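Local coordinates for Sodium/sialic acid symporter SiaT (Proteus mirabilis, PDB 5NV9), which uses the sodium gradient across the inner membrane to drive uptake of the sialic acid N-acetylneuraminic acid, carrying two sodium ions with each sugar, at residues A[116-119]-A[120-124]; A[435-438]-A[439-443]. One frame throughout, in Å; residues are numbered along the deposited sequence.

Contact 1 of 2, residues A[116-119]-A[120-124]; sequences FDVR and SRLFA
A local N-terminal cap at the cytoplasmic end of transmembrane helix 118-151 brings Asp117 against Ser120 across the first turn. One ordered water joins their side chains, donating to Asp117 OD1 at 2.7 Å and accepting from the hydroxyl Ser120 OG. Asp117 is the N-cap residue: Arg119 N donates to its OD1 at 3.0 Å, arriving from well above the carboxylate plane. Its chi1 of 67° sets CG between the backbone N and the carbonyl carbon, folding the carboxylate back over the start of the helix. The other oxygen is gripped by the side chain of Arg119, bent at chi3, whose NE and NH2 both reach OD2 on its syn side; the salt bridge from Arg119 NH2 to Asp117 OD2 is 2.8 Å. Cap and ion pair thus hold both oxygens of one carboxylate, an arrangement that would probably favour its ionised form. Asp117 O makes weak bonds to the amides of Ser120 and Arg121, after which regular helical bonding begins with Leu122 N to Val118 O at 3.0 Å. On the same flank Val118 CG2 lies beside Leu122 CD1 at 3.9 Å, the two side chains pointing the same way. Phe116, the residue that breaks from helix 110-115, brings CB to 4.0 Å from Ser120 OG. Arg121 is directed elsewhere, to salt bridges with Glu113 and Asp358.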
loop_
_atom_site.group_PDB
_atom_site.type_symbol
_atom_site.label_atom_id
_atom_site.label_comp_id
_atom_site.label_asym_id
_atom_site.label_seq_id
_atom_site.Cartn_x
_atom_site.Cartn_y
_atom_site.Cartn_z
ATOM N N PHE A 116 -18.156 -17.621 -7.350
ATOM C CA PHE A 116 -17.597 -18.946 -7.309
ATOM C C PHE A 116 -18.119 -19.714 -6.098
ATOM O O PHE A 116 -19.329 -20.102 -6.038
ATOM C CB PHE A 116 -16.045 -18.864 -7.318
ATOM C CG PHE A 116 -15.475 -18.318 -8.607
ATOM C CD1 PHE A 116 -15.886 -18.816 -9.829
ATOM C CD2 PHE A 116 -14.491 -17.311 -8.589
ATOM C CE1 PHE A 116 -15.360 -18.308 -11.024
ATOM C CE2 PHE A 116 -13.949 -16.839 -9.756
ATOM C CZ PHE A 116 -14.393 -17.320 -10.983
ATOM N N ASP A 117 -17.289 -19.929 -5.102
ATOM C CA ASP A 117 -17.849 -20.438 -3.830
ATOM C C ASP A 117 -16.958 -19.998 -2.652
ATOM O O ASP A 117 -16.059 -19.177 -2.849
ATOM C CB ASP A 117 -18.051 -21.951 -3.899
ATOM C CG ASP A 117 -16.762 -22.707 -3.976
ATOM O OD1 ASP A 117 -15.695 -22.091 -3.873
ATOM O OD2 ASP A 117 -16.812 -23.942 -4.146
ATOM N N VAL A 118 -17.219 -20.539 -1.459
ATOM C CA VAL A 118 -16.517 -20.162 -0.278
ATOM C C VAL A 118 -15.027 -20.509 -0.286
ATOM O O VAL A 118 -14.256 -19.879 0.430
ATOM C CB VAL A 118 -17.236 -20.752 0.978
ATOM C CG1 VAL A 118 -16.980 -22.241 1.146
ATOM C CG2 VAL A 118 -16.872 -19.983 2.219
ATOM N N ARG A 119 -14.584 -21.449 -1.108
ATOM C CA ARG A 119 -13.165 -21.832 -1.100
ATOM C C ARG A 119 -12.310 -20.713 -1.704
ATOM O O ARG A 119 -11.179 -20.471 -1.280
ATOM C CB ARG A 119 -12.935 -23.217 -1.809
ATOM C CG ARG A 119 -13.641 -24.426 -1.162
ATOM C CD ARG A 119 -13.585 -25.683 -2.041
ATOM N NE ARG A 119 -14.381 -25.477 -3.251
ATOM C CZ ARG A 119 -14.443 -26.289 -4.303
ATOM N NH1 ARG A 119 -13.750 -27.412 -4.324
ATOM N NH2 ARG A 119 -15.214 -25.974 -5.336
ATOM N N SER A 120 -12.826 -20.043 -2.718
ATOM C CA SER A 120 -12.087 -19.013 -3.343
ATOM C C SER A 120 -12.111 -17.804 -2.419
ATOM O O SER A 120 -11.131 -17.064 -2.365
ATOM C CB SER A 120 -12.732 -18.607 -4.671
ATOM O OG SER A 120 -12.422 -19.516 -5.723
ATOM N N ARG A 121 -13.254 -17.573 -1.779
ATOM C CA ARG A 121 -13.368 -16.429 -0.885
ATOM C C ARG A 121 -12.367 -16.535 0.252
ATOM O O ARG A 121 -11.624 -15.606 0.480
ATOM C CB ARG A 121 -14.795 -16.290 -0.381
ATOM C CG ARG A 121 -14.975 -15.490 0.885
ATOM C CD ARG A 121 -16.448 -15.320 1.124
ATOM N NE ARG A 121 -16.690 -14.384 2.207
ATOM C CZ ARG A 121 -17.883 -14.173 2.787
ATOM N NH1 ARG A 121 -18.961 -14.824 2.422
ATOM N NH2 ARG A 121 -17.999 -13.263 3.725
ATOM N N LEU A 122 -12.319 -17.688 0.927
ATOM C CA LEU A 122 -11.434 -17.891 2.038
ATOM C C LEU A 122 -9.953 -17.950 1.705
ATOM O O LEU A 122 -9.074 -17.482 2.527
ATOM C CB LEU A 122 -11.826 -19.163 2.783
ATOM C CG LEU A 122 -13.100 -19.065 3.614
ATOM C CD1 LEU A 122 -13.501 -20.435 4.105
ATOM C CD2 LEU A 122 -12.874 -18.146 4.794
ATOM N N PHE A 123 -9.629 -18.525 0.549
ATOM C CA PHE A 123 -8.249 -18.539 0.138
ATOM C C PHE A 123 -7.781 -17.082 -0.006
ATOM O O PHE A 123 -6.704 -16.727 0.511
ATOM C CB PHE A 123 -7.987 -19.304 -1.134
ATOM C CG PHE A 123 -6.652 -19.004 -1.758
ATOM C CD1 PHE A 123 -5.500 -19.590 -1.285
ATOM C CD2 PHE A 123 -6.559 -18.134 -2.835
ATOM C CE1 PHE A 123 -4.275 -19.317 -1.856
ATOM C CE2 PHE A 123 -5.331 -17.790 -3.396
ATOM C CZ PHE A 123 -4.186 -18.416 -2.925
ATOM N N ALA A 124 -8.592 -16.255 -0.657
ATOM C CA ALA A 124 -8.230 -14.852 -0.911
ATOM C C ALA A 124 -8.160 -14.000 0.356
ATOM O O ALA A 124 -7.248 -13.212 0.493
ATOM C CB ALA A 124 -9.166 -14.211 -1.964
HETATM O O HOH W 1 -14.260 -21.501 -6.032
#

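Contact 2 of 2, residues A[435-438]-A[439-443]; sequences SAVV and GIIVS
Residues 435-438 and 439-443 meet through consecutive backbone hydrogen bonds within helix 433-452, a transmembrane helix of this LeuT-fold symporter. Four i to i+4 bonds tie the two segments together, from Gly439 N to Ser435 O through Val442 N to Val438 O. The shortest joins Ile440 N to Ala436 O at 2.8 Å. This is regular alpha-helix, and Gly439 sits in it without a kink in the bonding pattern.

Apolar contacts follow the same spacing. Val437 CG1 stands 4.0 Å from Ile441 CD1, the two side chains crossing at a slant. Ile441 CG1 lies anti to its carbonyl carbon (chi1 -73°), which turns the branch back along the helix; CD1 at its tip also comes to 3.7 Å from Val437 O. One residue further on, Val438 CG1 and Val442 CG2 are more loosely paired at 4.3 Å, while Val442 CG2 rests 3.3 Å from Val438 O. Ile440 likewise folds CG1 over Ala436 O, at 3.5 Å.

The serines at the two ends have their polar partners on helix 459-475: Ser435 OG is hydrogen-bonded to Gly473 O and Ser443 OG to Gly465 O. Ala436 and Ile440 pack against Leu421 of helix 415-427 and Ser120 of helix 118-151, whereas a bound dodecyl-beta-D-maltoside molecule touches Val438 and Ile441, consistent with a surface that faces lipid in the membrane.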
loop_
_atom_site.group_PDB
_atom_site.type_symbol
_atom_site.label_atom_id
_atom_site.label_comp_id
_atom_site.label_asym_id
_atom_site.label_seq_id
_atom_site.Cartn_x
_atom_site.Cartn_y
_atom_site.Cartn_z
ATOM N N SER A 435 -13.335 -24.766 -11.512
ATOM C CA SER A 435 -12.255 -24.347 -12.342
ATOM C C SER A 435 -11.401 -23.236 -11.675
ATOM O O SER A 435 -10.192 -23.144 -11.892
ATOM C CB SER A 435 -12.793 -23.960 -13.723
ATOM O OG SER A 435 -13.128 -22.591 -13.840
ATOM N N ALA A 436 -12.039 -22.406 -10.866
ATOM C CA ALA A 436 -11.315 -21.457 -10.039
ATOM C C ALA A 436 -10.361 -22.217 -9.052
ATOM O O ALA A 436 -9.175 -21.845 -8.941
ATOM C CB ALA A 436 -12.270 -20.501 -9.303
ATOM N N VAL A 437 -10.843 -23.294 -8.399
ATOM C CA VAL A 437 -10.007 -24.088 -7.501
ATOM C C VAL A 437 -8.816 -24.729 -8.232
ATOM O O VAL A 437 -7.719 -24.649 -7.739
ATOM C CB VAL A 437 -10.812 -25.120 -6.692
ATOM C CG1 VAL A 437 -9.889 -26.086 -5.967
ATOM C CG2 VAL A 437 -11.664 -24.389 -5.670
ATOM N N VAL A 438 -9.038 -25.370 -9.391
ATOM C CA VAL A 438 -7.914 -25.874 -10.219
ATOM C C VAL A 438 -6.910 -24.749 -10.520
ATOM O O VAL A 438 -5.703 -24.924 -10.373
ATOM C CB VAL A 438 -8.421 -26.503 -11.531
ATOM C CG1 VAL A 438 -7.229 -26.859 -12.409
ATOM C CG2 VAL A 438 -9.279 -27.700 -11.201
ATOM N N GLY A 439 -7.428 -23.593 -10.933
ATOM C CA GLY A 439 -6.638 -22.355 -11.020
ATOM C C GLY A 439 -5.794 -21.965 -9.801
ATOM O O GLY A 439 -4.597 -21.689 -9.928
ATOM N N ILE A 440 -6.355 -21.978 -8.608
ATOM C CA ILE A 440 -5.545 -21.726 -7.420
ATOM C C ILE A 440 -4.371 -22.730 -7.307
ATOM O O ILE A 440 -3.223 -22.383 -7.004
ATOM C CB ILE A 440 -6.411 -21.739 -6.154
ATOM C CG1 ILE A 440 -7.400 -20.552 -6.163
ATOM C CG2 ILE A 440 -5.564 -21.684 -4.898
ATOM C CD1 ILE A 440 -8.622 -20.747 -5.298
ATOM N N ILE A 441 -4.676 -23.989 -7.500
ATOM C CA ILE A 441 -3.685 -25.024 -7.264
ATOM C C ILE A 441 -2.508 -24.878 -8.227
ATOM O O ILE A 441 -1.338 -24.890 -7.799
ATOM C CB ILE A 441 -4.342 -26.404 -7.358
ATOM C CG1 ILE A 441 -5.197 -26.615 -6.110
ATOM C CG2 ILE A 441 -3.313 -27.496 -7.538
ATOM C CD1 ILE A 441 -6.260 -27.654 -6.268
ATOM N N VAL A 442 -2.843 -24.725 -9.507
ATOM C CA VAL A 442 -1.873 -24.479 -10.578
ATOM C C VAL A 442 -1.024 -23.229 -10.321
ATOM O O VAL A 442 0.225 -23.277 -10.436
ATOM C CB VAL A 442 -2.586 -24.275 -11.911
ATOM C CG1 VAL A 442 -1.596 -23.731 -12.954
ATOM C CG2 VAL A 442 -3.161 -25.617 -12.389
ATOM N N SER A 443 -1.720 -22.140 -9.981
ATOM C CA SER A 443 -1.091 -20.867 -9.600
ATOM C C SER A 443 -0.074 -21.064 -8.480
ATOM O O SER A 443 1.073 -20.640 -8.604
ATOM C CB SER A 443 -2.155 -19.854 -9.167
ATOM O OG SER A 443 -1.593 -18.557 -9.161
#

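Overall arrangement
Contact 1 comes first along the chain, at the start of helix 118-151, and contact 2 follows some 300 residues later near the start of helix 433-452; their centres are about 11 Å apart. The two helices pack directly. Arg119 CZ lies 3.6 Å from Val437 CG2, and Ala436 CB packs against both Ser120 OG, at 3.7 Å, and Phe116 CG, at 3.9 Å. Helix 415-427 touches both contacts, making a three-helix cluster. Both lie toward the cytoplasmic side, away from the sialic acid and sodium sites, and join the cytoplasmic start of helix 118-151 to helix 433-452, though helix 118-151 itself continues to Arg135 in the sialic acid pocket.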